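Local atomic coordinates of GDP-6-deoxy-D-mannose reductase (Pseudomonas aeruginosa, PDB entry 6X3B), a protein that probably reduces GDP-4-dehydro-6-deoxy-D-mannose to GDP-rhamnose using NADPH, in the pathway that builds the lipopolysaccharide O-antigen. Residues A45-A50 and A231-L236. Sequence-based numbering, arbitrary orientation.
Sequences AHTPWA and AYLRLL
Trp-49 lays one face of its indole against the side chain of Leu-236, one turn along the helix from Leu-233. The Leu-236 methyl CD1 stands almost squarely over the benzo ring, 4.1 Å from the centroid of the Trp-49 six-membered ring and 8° off its normal, a CH-pi contact. Close by, CB of Leu-236 comes to 3.4 Å from CZ2 of Trp-49, so the leucine bears on the indole with its root as well as with a branch tip. Leu-233 meets the pyrrole part instead: its CD2 lies 3.7 Å from Trp-49 CD1, in an oblique approach, the leucine and the indole running past one another in opposing senses. Trp-49 turns its CG beside its own backbone N (chi1 -49°), opposite the carbonyl carbon, and the indole reaches from the strand across to the helix and spans both leucines. Its other face is backed by the preceding residue, Pro-48, whose CG sits 3.8 Å above the ring plane, nearer the ring's edge than its centre; the indole is thus held between proline and leucine. Packing here is apolar, and some backbone groups nearby are bonded outside the contact: Leu-236 O accepts from Arg-172 NH1, while Pro-48 and Ala-50 pair with Gln-23 on the parallel neighbour strand. Leu-236 also touches Thr-119 and Leu-121 of strand 119-123, which places helix 225-238 on the sheet. The contact therefore joins strand 49-51, the second strand of the beta-alpha-beta crossover formed by strand 23-28, helix 33-44 and strand 49-51, to a helix packed over the same, mainly parallel, sheet, as in the Rossmann-type nucleotide-binding fold of the NAD(P)-dependent epimerase/dehydratase family.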
loop_
_atom_site.group_PDB
_atom_site.type_symbol
_atom_site.label_atom_id
_atom_site.label_comp_id
_atom_site.label_asym_id
_atom_site.label_seq_id
_atom_site.Cartn_x
_atom_site.Cartn_y
_atom_site.Cartn_z
ATOM N N ALA A 45 -9.234 -32.187 -11.669
ATOM C CA ALA A 45 -8.170 -32.651 -10.789
ATOM C C ALA A 45 -8.727 -33.162 -9.467
ATOM O O ALA A 45 -9.876 -32.898 -9.099
ATOM C CB ALA A 45 -7.152 -31.537 -10.524
ATOM N N HIS A 46 -7.888 -33.921 -8.758
ATOM C CA HIS A 46 -8.224 -34.452 -7.441
ATOM C C HIS A 46 -7.718 -33.464 -6.399
ATOM O O HIS A 46 -6.507 -33.255 -6.266
ATOM C CB HIS A 46 -7.623 -35.841 -7.243
ATOM C CG HIS A 46 -8.407 -36.925 -7.918
ATOM N ND1 HIS A 46 -8.007 -37.510 -9.101
ATOM C CD2 HIS A 46 -9.589 -37.502 -7.592
ATOM C CE1 HIS A 46 -8.900 -38.415 -9.464
ATOM N NE2 HIS A 46 -9.871 -38.429 -8.566
ATOM N N THR A 47 -8.645 -32.845 -5.675
ATOM C CA THR A 47 -8.307 -31.714 -4.828
ATOM C C THR A 47 -9.248 -31.732 -3.641
ATOM O O THR A 47 -10.353 -32.265 -3.747
ATOM C CB THR A 47 -8.454 -30.385 -5.586
ATOM O OG1 THR A 47 -8.069 -29.313 -4.742
ATOM C CG2 THR A 47 -9.901 -30.166 -5.962
ATOM N N PRO A 48 -8.853 -31.159 -2.504
ATOM C CA PRO A 48 -9.815 -31.009 -1.408
ATOM C C PRO A 48 -10.761 -29.834 -1.592
ATOM O O PRO A 48 -11.687 -29.678 -0.786
ATOM C CB PRO A 48 -8.913 -30.811 -0.178
ATOM C CG PRO A 48 -7.672 -30.234 -0.726
ATOM C CD PRO A 48 -7.476 -30.835 -2.087
ATOM N N TRP A 49 -10.570 -29.016 -2.629
ATOM C CA TRP A 49 -11.344 -27.793 -2.801
ATOM C C TRP A 49 -12.562 -28.068 -3.670
ATOM O O TRP A 49 -12.429 -28.525 -4.806
ATOM C CB TRP A 49 -10.465 -26.696 -3.400
ATOM C CG TRP A 49 -9.189 -26.593 -2.643
ATOM C CD1 TRP A 49 -7.948 -27.003 -3.054
ATOM C CD2 TRP A 49 -9.028 -26.108 -1.306
ATOM N NE1 TRP A 49 -7.026 -26.780 -2.061
ATOM C CE2 TRP A 49 -7.660 -26.230 -0.979
ATOM C CE3 TRP A 49 -9.903 -25.564 -0.361
ATOM C CZ2 TRP A 49 -7.152 -25.847 0.251
ATOM C CZ3 TRP A 49 -9.395 -25.172 0.860
ATOM C CH2 TRP A 49 -8.033 -25.315 1.159
ATOM N N ALA A 50 -13.743 -27.818 -3.122
ATOM C CA ALA A 50 -14.990 -27.879 -3.874
ATOM C C ALA A 50 -15.389 -26.459 -4.238
ATOM O O ALA A 50 -15.675 -25.647 -3.347
ATOM C CB ALA A 50 -16.103 -28.544 -3.071
ATOM N N ALA A 231 0.105 -23.404 -7.514
ATOM C CA ALA A 231 0.697 -22.668 -6.405
ATOM C C ALA A 231 -0.370 -22.069 -5.507
ATOM O O ALA A 231 -0.221 -22.087 -4.287
ATOM C CB ALA A 231 1.632 -21.577 -6.945
ATOM N N TYR A 232 -1.460 -21.514 -6.085
ATOM C CA TYR A 232 -2.501 -20.908 -5.244
ATOM C C TYR A 232 -3.187 -21.952 -4.377
ATOM O O TYR A 232 -3.476 -21.709 -3.194
ATOM C CB TYR A 232 -3.568 -20.190 -6.092
ATOM C CG TYR A 232 -3.077 -19.009 -6.902
ATOM C CD1 TYR A 232 -1.808 -18.462 -6.696
ATOM C CD2 TYR A 232 -3.889 -18.455 -7.887
ATOM C CE1 TYR A 232 -1.353 -17.387 -7.471
ATOM C CE2 TYR A 232 -3.466 -17.381 -8.662
ATOM C CZ TYR A 232 -2.199 -16.844 -8.453
ATOM O OH TYR A 232 -1.751 -15.776 -9.210
ATOM N N LEU A 233 -3.485 -23.116 -4.954
ATOM C CA LEU A 233 -4.152 -24.165 -4.175
ATOM C C LEU A 233 -3.237 -24.717 -3.083
ATOM O O LEU A 233 -3.704 -25.060 -1.984
ATOM C CB LEU A 233 -4.617 -25.283 -5.110
ATOM C CG LEU A 233 -5.708 -24.872 -6.118
ATOM C CD1 LEU A 233 -6.053 -26.054 -7.031
ATOM C CD2 LEU A 233 -6.970 -24.345 -5.409
ATOM N N ARG A 234 -1.939 -24.838 -3.368
ATOM C CA ARG A 234 -1.010 -25.304 -2.328
ATOM C C ARG A 234 -0.818 -24.255 -1.238
ATOM O O ARG A 234 -0.598 -24.601 -0.065
ATOM C CB ARG A 234 0.328 -25.681 -2.952
ATOM C CG ARG A 234 0.211 -26.848 -3.927
ATOM C CD ARG A 234 1.546 -27.485 -4.189
ATOM N NE ARG A 234 1.904 -28.364 -3.094
ATOM C CZ ARG A 234 1.558 -29.643 -3.023
ATOM N NH1 ARG A 234 0.846 -30.189 -3.999
ATOM N NH2 ARG A 234 1.917 -30.368 -1.971
ATOM N N LEU A 235 -0.937 -22.976 -1.598
ATOM C CA LEU A 235 -0.932 -21.933 -0.581
ATOM C C LEU A 235 -2.145 -22.057 0.333
ATOM O O LEU A 235 -2.019 -21.935 1.563
ATOM C CB LEU A 235 -0.876 -20.556 -1.246
ATOM C CG LEU A 235 0.522 -20.142 -1.698
ATOM C CD1 LEU A 235 0.464 -18.844 -2.522
ATOM C CD2 LEU A 235 1.426 -19.990 -0.486
ATOM N N LEU A 236 -3.337 -22.277 -0.248
ATOM C CA LEU A 236 -4.524 -22.512 0.573
ATOM C C LEU A 236 -4.297 -23.676 1.527
ATOM O O LEU A 236 -4.738 -23.635 2.680
ATOM C CB LEU A 236 -5.740 -22.823 -0.299
ATOM C CG LEU A 236 -6.249 -21.724 -1.237
ATOM C CD1 LEU A 236 -7.508 -22.231 -1.948
ATOM C CD2 LEU A 236 -6.579 -20.462 -0.450
#